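Long-range contacts in ferritin (Pseudo-nitzschia multiseries, PDB 4IWK), which probably stores iron in soluble, non-toxic form, taking up ferrous iron, oxidising it with dioxygen and depositing it as ferric hydroxide: residues A40-E45 with D86-I91; D7-Q12 with I65-Q70. All coordinates share one frame; numbering follows the deposited sequence. Where two conformers were deposited one is given.

Contact 1 (A40-E45 with D86-I91); sequences AYMLAE and DVWQSI
Across the segments the sulfur of Met-42 meets carbon and an aromatic ring: SD lies 4.0 Å from Ile-91 CG1 and 4.8 Å from the centroid of the Trp-88 six-membered ring, a Met-aromatic contact above the face. The closer group is the methyl beyond it. Met-42 CE stands 3.4 Å from that centroid and only 5° off the ring normal, a nearly axial CH-pi contact. A bend at chi2 (-63°) carries the chain across, and the same methyl meets Ile-91 CG1 tip to tip at 3.5 Å. Tyr-41 comes from another direction, with its CD2 3.7 Å from Trp-88 CH2 near the indole plane; the two rings are tilted by 59°, an oblique pair. The helix axes run nearly parallel but 13.0 Å apart, so it is long side chains, Met-42 and Trp-88, that bridge the interior, as expected for diagonal partners in a four-helix bundle. Tyr-23 and Phe-30 of helix 3-32 also pack on Met-42. Glu-45 projects instead to an iron shared with Glu-48 and Glu-131, and the Tyr-41 side chain approaches a bound iron. With no hydrogen bond across the segments, cohesion probably comes from dispersion and CH-pi attraction, next to the iron-binding carboxylates.

Contact 2 (D7-Q12 with I65-Q70); sequences DLFNRQ and IPIELQ
Phe-9 and Asn-10 have similar first torsions (chi1 -154° and -156°), each setting CG beside its own carbonyl carbon, and being successive on the helix they reach different parts of the 65-70 loop. The Phe-9 ring meets two isoleucines. Ile-65 CD1 sits over one face, 4.2 Å from the ring centroid and 17° off the normal, which meets the geometry of a CH-pi contact. Ile-67 CD1 lies instead near the ring plane, at the edge, 4.4 Å from Phe-9 CD2. Asn-10 extends its amide alongside the backbone of Glu-68, where Asn-10 CG is 3.5 Å from Glu-68 O. Two conformers were deposited for this side chain and the amide is probably turned over in the model, so its nitrogen and oxygen cannot be assigned to partners with confidence. A water provides firmer polar evidence: it donates to Asn-10 O at 3.0 Å and to Glu-68 O at 3.2 Å, bridging a helix carbonyl to a loop carbonyl. Gln-70, at the last position of 65-70, has OE1 4.1 Å from Arg-11 CA; its real polar partner is Thr-14, further along the helix, which takes part in a hydrogen bond with that oxygen. The loop thus rests on one side of helix 3-32 by apolar packing at its start and polar links further on. It belongs to the first part of the long connection from helix 36-62 to helix 84-111, the crossover characteristic of the ferritin bundle. Ala-60 of helix 36-62 touches Phe-9, Ile-65 and Ile-67, Leu-105 of helix 84-111 also packs on Phe-9, and Ile-28 and Leu-24 of a neighbouring subunit meet Ile-67 and Leu-69.

In the fold
Contact 1 lies in the bundle interior, its centre about 9 Å from the centre of the chain, whereas contact 2 is partly buried, its centre about 17 Å from the chain centre and on the opposite side. Their centres are about 25 Å apart and they do not touch. Both lie within the ferritin-like domain of a longer protein. Their segments alternate along the chain: contact 1 joins helices 36-62 and 84-111, while contact 2 sets the loop connecting those same helices against helix 3-32. Interior packing is apolar and aromatic across the segments, with iron nearby; the peripheral contact combines one buried phenylalanine packed on isoleucines with a single water bridge between backbone carbonyls and exposed polar side chains.

Contact 1 (A40-E45 with D86-I91)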
loop_
_atom_site.group_PDB
_atom_site.type_symbol
_atom_site.label_atom_id
_atom_site.label_comp_id
_atom_site.label_asym_id
_atom_site.label_seq_id
_atom_site.Cartn_x
_atom_site.Cartn_y
_atom_site.Cartn_z
ATOM N N ALA A 40 -13.382 35.372 -20.585
ATOM C CA ALA A 40 -12.371 34.258 -20.429
ATOM C C ALA A 40 -12.372 33.357 -21.647
ATOM O O ALA A 40 -11.268 32.933 -22.053
ATOM C CB ALA A 40 -12.741 33.461 -19.168
ATOM N N TYR A 41 -13.541 33.165 -22.305
ATOM C CA TYR A 41 -13.590 32.421 -23.553
ATOM C C TYR A 41 -12.730 33.147 -24.574
ATOM O O TYR A 41 -11.944 32.497 -25.301
ATOM C CB TYR A 41 -15.017 32.226 -23.982
ATOM C CG TYR A 41 -15.172 31.281 -25.147
ATOM C CD1 TYR A 41 -15.665 29.970 -24.937
ATOM C CD2 TYR A 41 -14.952 31.709 -26.469
ATOM C CE1 TYR A 41 -15.847 29.122 -25.979
ATOM C CE2 TYR A 41 -15.082 30.811 -27.518
ATOM C CZ TYR A 41 -15.534 29.554 -27.271
ATOM O OH TYR A 41 -15.710 28.711 -28.363
ATOM N N MET A 42 -12.932 34.441 -24.691
ATOM C CA MET A 42 -12.164 35.202 -25.737
ATOM C C MET A 42 -10.634 35.134 -25.432
ATOM O O MET A 42 -9.817 35.021 -26.386
ATOM C CB MET A 42 -12.650 36.664 -25.831
ATOM C CG MET A 42 -14.133 36.793 -26.225
ATOM S SD MET A 42 -14.378 36.098 -27.892
ATOM C CE MET A 42 -16.163 36.274 -28.267
ATOM N N LEU A 43 -10.251 35.275 -24.167
ATOM C CA LEU A 43 -8.825 35.161 -23.826
ATOM C C LEU A 43 -8.215 33.787 -24.202
ATOM O O LEU A 43 -7.104 33.756 -24.718
ATOM C CB LEU A 43 -8.693 35.577 -22.330
ATOM C CG LEU A 43 -7.309 35.913 -21.970
ATOM C CD1 LEU A 43 -7.021 37.308 -22.550
ATOM C CD2 LEU A 43 -7.425 35.960 -20.441
ATOM N N ALA A 44 -8.973 32.695 -23.989
ATOM C CA ALA A 44 -8.472 31.368 -24.316
ATOM C C ALA A 44 -8.317 31.320 -25.837
ATOM O O ALA A 44 -7.320 30.784 -26.310
ATOM C CB ALA A 44 -9.454 30.305 -23.780
ATOM N N GLU A 45 -9.297 31.825 -26.591
ATOM C CA GLU A 45 -9.093 31.838 -28.026
ATOM C C GLU A 45 -7.986 32.749 -28.492
ATOM O O GLU A 45 -7.339 32.387 -29.536
ATOM C CB GLU A 45 -10.332 32.388 -28.734
ATOM C CG GLU A 45 -11.481 31.401 -28.698
ATOM C CD GLU A 45 -11.132 30.225 -29.580
ATOM O OE1 GLU A 45 -10.496 30.408 -30.662
ATOM O OE2 GLU A 45 -11.477 29.140 -29.101
ATOM N N ASP A 86 -23.018 41.960 -30.934
ATOM C CA ASP A 86 -22.147 42.576 -31.893
ATOM C C ASP A 86 -20.768 41.911 -31.820
ATOM O O ASP A 86 -20.102 41.736 -32.859
ATOM C CB ASP A 86 -21.932 44.067 -31.547
ATOM C CG ASP A 86 -23.203 44.924 -31.709
ATOM O OD1 ASP A 86 -24.103 44.532 -32.494
ATOM O OD2 ASP A 86 -23.232 46.030 -31.103
ATOM N N VAL A 87 -20.293 41.668 -30.614
ATOM C CA VAL A 87 -18.947 41.111 -30.462
ATOM C C VAL A 87 -18.931 39.665 -31.088
ATOM O O VAL A 87 -18.055 39.358 -31.895
ATOM C CB VAL A 87 -18.552 40.958 -28.986
ATOM C CG1 VAL A 87 -17.060 40.515 -28.926
ATOM C CG2 VAL A 87 -18.663 42.354 -28.307
ATOM N N TRP A 88 -19.890 38.815 -30.689
ATOM C CA TRP A 88 -19.897 37.454 -31.254
ATOM C C TRP A 88 -20.031 37.429 -32.770
ATOM O O TRP A 88 -19.464 36.619 -33.435
ATOM C CB TRP A 88 -21.008 36.661 -30.586
ATOM C CG TRP A 88 -20.624 36.267 -29.144
ATOM C CD1 TRP A 88 -21.061 36.836 -28.007
ATOM C CD2 TRP A 88 -19.692 35.235 -28.766
ATOM N NE1 TRP A 88 -20.513 36.175 -26.909
ATOM C CE2 TRP A 88 -19.628 35.237 -27.371
ATOM C CE3 TRP A 88 -18.917 34.293 -29.508
ATOM C CZ2 TRP A 88 -18.849 34.324 -26.654
ATOM C CZ3 TRP A 88 -18.109 33.396 -28.789
ATOM C CH2 TRP A 88 -18.097 33.434 -27.375
ATOM N N GLN A 89 -20.799 38.352 -33.316
ATOM C CA GLN A 89 -20.915 38.424 -34.778
ATOM C C GLN A 89 -19.574 38.792 -35.442
ATOM O O GLN A 89 -19.149 38.196 -36.450
ATOM C CB GLN A 89 -22.034 39.486 -35.129
ATOM C CG GLN A 89 -22.037 39.795 -36.663
ATOM C CD GLN A 89 -22.616 38.597 -37.483
ATOM O OE1 GLN A 89 -23.546 37.962 -37.018
ATOM N NE2 GLN A 89 -22.017 38.267 -38.649
ATOM N N SER A 90 -18.850 39.710 -34.805
ATOM C CA SER A 90 -17.486 39.989 -35.316
ATOM C C SER A 90 -16.552 38.777 -35.190
ATOM O O SER A 90 -15.704 38.579 -36.097
ATOM C CB SER A 90 -16.855 41.156 -34.548
ATOM O OG SER A 90 -17.531 42.392 -34.901
ATOM N N ILE A 91 -16.689 37.997 -34.117
ATOM C CA ILE A 91 -15.798 36.826 -33.944
ATOM C C ILE A 91 -16.208 35.783 -35.014
ATOM O O ILE A 91 -15.341 35.123 -35.595
ATOM C CB ILE A 91 -15.951 36.255 -32.562
ATOM C CG1 ILE A 91 -15.424 37.310 -31.550
ATOM C CG2 ILE A 91 -15.265 34.916 -32.397
ATOM C CD1 ILE A 91 -13.999 37.682 -31.842
#

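Contact 2 (D7-Q12 with I65-Q70)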
loop_
_atom_site.group_PDB
_atom_site.type_symbol
_atom_site.label_atom_id
_atom_site.label_comp_id
_atom_site.label_asym_id
_atom_site.label_seq_id
_atom_site.Cartn_x
_atom_site.Cartn_y
_atom_site.Cartn_z
ATOM N N ASP A 7 4.111 33.896 -50.220
ATOM C CA ASP A 7 3.443 35.090 -49.661
ATOM C C ASP A 7 2.224 34.697 -48.840
ATOM O O ASP A 7 1.987 35.262 -47.744
ATOM C CB ASP A 7 3.005 36.013 -50.828
ATOM C CG ASP A 7 4.230 36.733 -51.468
ATOM O OD1 ASP A 7 5.333 36.623 -50.866
ATOM O OD2 ASP A 7 4.202 37.445 -52.548
ATOM N N LEU A 8 1.446 33.714 -49.379
ATOM C CA LEU A 8 0.187 33.307 -48.677
ATOM C C LEU A 8 0.526 32.589 -47.381
ATOM O O LEU A 8 -0.218 32.710 -46.390
ATOM C CB LEU A 8 -0.730 32.442 -49.545
ATOM C CG LEU A 8 -1.403 33.219 -50.727
ATOM C CD1 LEU A 8 -2.043 32.174 -51.661
ATOM C CD2 LEU A 8 -2.451 34.196 -50.247
ATOM N N PHE A 9 1.633 31.882 -47.358
ATOM C CA PHE A 9 2.052 31.256 -46.090
ATOM C C PHE A 9 2.405 32.312 -45.072
ATOM O O PHE A 9 1.913 32.307 -43.934
ATOM C CB PHE A 9 3.182 30.240 -46.355
ATOM C CG PHE A 9 3.241 29.144 -45.324
ATOM C CD1 PHE A 9 2.769 27.844 -45.643
ATOM C CD2 PHE A 9 3.730 29.432 -44.052
ATOM C CE1 PHE A 9 2.813 26.835 -44.657
ATOM C CE2 PHE A 9 3.787 28.424 -43.082
ATOM C CZ PHE A 9 3.304 27.152 -43.419
ATOM N N ASN A 10 3.222 33.284 -45.460
ATOM C CA ASN A 10 3.539 34.441 -44.637
ATOM C C ASN A 10 2.227 35.160 -44.201
ATOM O O ASN A 10 2.057 35.506 -42.981
ATOM C CB ASN A 10 4.501 35.342 -45.438
ATOM C CG ASN A 10 5.356 36.229 -44.560
ATOM O OD1 ASN A 10 5.305 37.477 -44.657
ATOM N ND2 ASN A 10 6.100 35.607 -43.644
ATOM N N ARG A 11 1.315 35.415 -45.127
ATOM C CA ARG A 11 0.050 36.074 -44.774
ATOM C C ARG A 11 -0.750 35.258 -43.690
ATOM O O ARG A 11 -1.555 35.797 -42.949
ATOM C CB ARG A 11 -0.842 36.357 -45.983
ATOM C CG ARG A 11 -0.441 37.571 -46.818
ATOM C CD ARG A 11 -0.772 37.295 -48.281
ATOM N NE ARG A 11 -1.282 38.446 -49.005
ATOM C CZ ARG A 11 -2.497 38.510 -49.546
ATOM N NH1 ARG A 11 -3.340 37.477 -49.466
ATOM N NH2 ARG A 11 -2.879 39.613 -50.182
ATOM N N GLN A 12 -0.617 33.933 -43.732
ATOM C CA GLN A 12 -1.438 33.100 -42.837
ATOM C C GLN A 12 -0.954 33.389 -41.390
ATOM O O GLN A 12 -1.798 33.445 -40.438
ATOM C CB GLN A 12 -1.337 31.568 -43.109
ATOM C CG GLN A 12 -2.340 30.775 -42.276
ATOM C CD GLN A 12 -3.788 31.150 -42.635
ATOM O OE1 GLN A 12 -4.056 31.498 -43.795
ATOM N NE2 GLN A 12 -4.694 31.117 -41.690
ATOM N N ILE A 65 10.611 27.995 -45.748
ATOM C CA ILE A 65 9.725 29.024 -46.244
ATOM C C ILE A 65 10.125 30.282 -45.411
ATOM O O ILE A 65 9.899 30.310 -44.226
ATOM C CB ILE A 65 8.247 28.635 -46.039
ATOM C CG1 ILE A 65 7.896 27.410 -46.948
ATOM C CG2 ILE A 65 7.317 29.829 -46.359
ATOM C CD1 ILE A 65 6.503 26.802 -46.663
ATOM N N PRO A 66 10.617 31.323 -46.031
ATOM C CA PRO A 66 11.161 32.385 -45.162
ATOM C C PRO A 66 9.984 33.183 -44.564
ATOM O O PRO A 66 9.011 33.487 -45.245
ATOM C CB PRO A 66 11.980 33.242 -46.156
ATOM C CG PRO A 66 12.242 32.364 -47.337
ATOM C CD PRO A 66 11.028 31.464 -47.460
ATOM N N ILE A 67 10.043 33.495 -43.290
ATOM C CA ILE A 67 8.982 34.212 -42.636
ATOM C C ILE A 67 9.500 35.639 -42.398
ATOM O O ILE A 67 10.578 35.736 -41.847
ATOM C CB ILE A 67 8.636 33.565 -41.247
ATOM C CG1 ILE A 67 7.942 32.197 -41.451
ATOM C CG2 ILE A 67 7.694 34.449 -40.443
ATOM C CD1 ILE A 67 6.576 32.275 -42.190
ATOM N N GLU A 68 8.755 36.628 -42.835
ATOM C CA GLU A 68 8.967 38.034 -42.448
ATOM C C GLU A 68 7.696 38.422 -41.680
ATOM O O GLU A 68 6.612 38.493 -42.258
ATOM C CB GLU A 68 9.103 38.871 -43.713
ATOM C CG GLU A 68 10.335 39.730 -43.646
ATOM C CD GLU A 68 11.575 38.972 -44.124
ATOM O OE1 GLU A 68 11.655 38.611 -45.326
ATOM O OE2 GLU A 68 12.471 38.748 -43.304
ATOM N N LEU A 69 7.884 38.656 -40.362
ATOM C CA LEU A 69 6.768 39.028 -39.498
ATOM C C LEU A 69 6.253 40.399 -39.836
ATOM O O LEU A 69 7.058 41.325 -39.970
ATOM C CB LEU A 69 7.196 38.966 -37.997
ATOM C CG LEU A 69 7.571 37.595 -37.375
ATOM C CD1 LEU A 69 7.934 37.758 -35.890
ATOM C CD2 LEU A 69 6.328 36.682 -37.526
ATOM N N GLN A 70 4.987 40.486 -40.109
ATOM C CA GLN A 70 4.337 41.758 -40.451
ATOM C C GLN A 70 3.755 42.400 -39.201
ATOM O O GLN A 70 3.626 41.771 -38.082
ATOM C CB GLN A 70 3.214 41.625 -41.486
ATOM C CG GLN A 70 3.647 40.764 -42.717
ATOM C CD GLN A 70 2.495 40.588 -43.744
ATOM O OE1 GLN A 70 1.555 39.707 -43.665
ATOM N NE2 GLN A 70 2.562 41.457 -44.774
HETATM O O HOH W 1 4.561 36.164 -41.491
#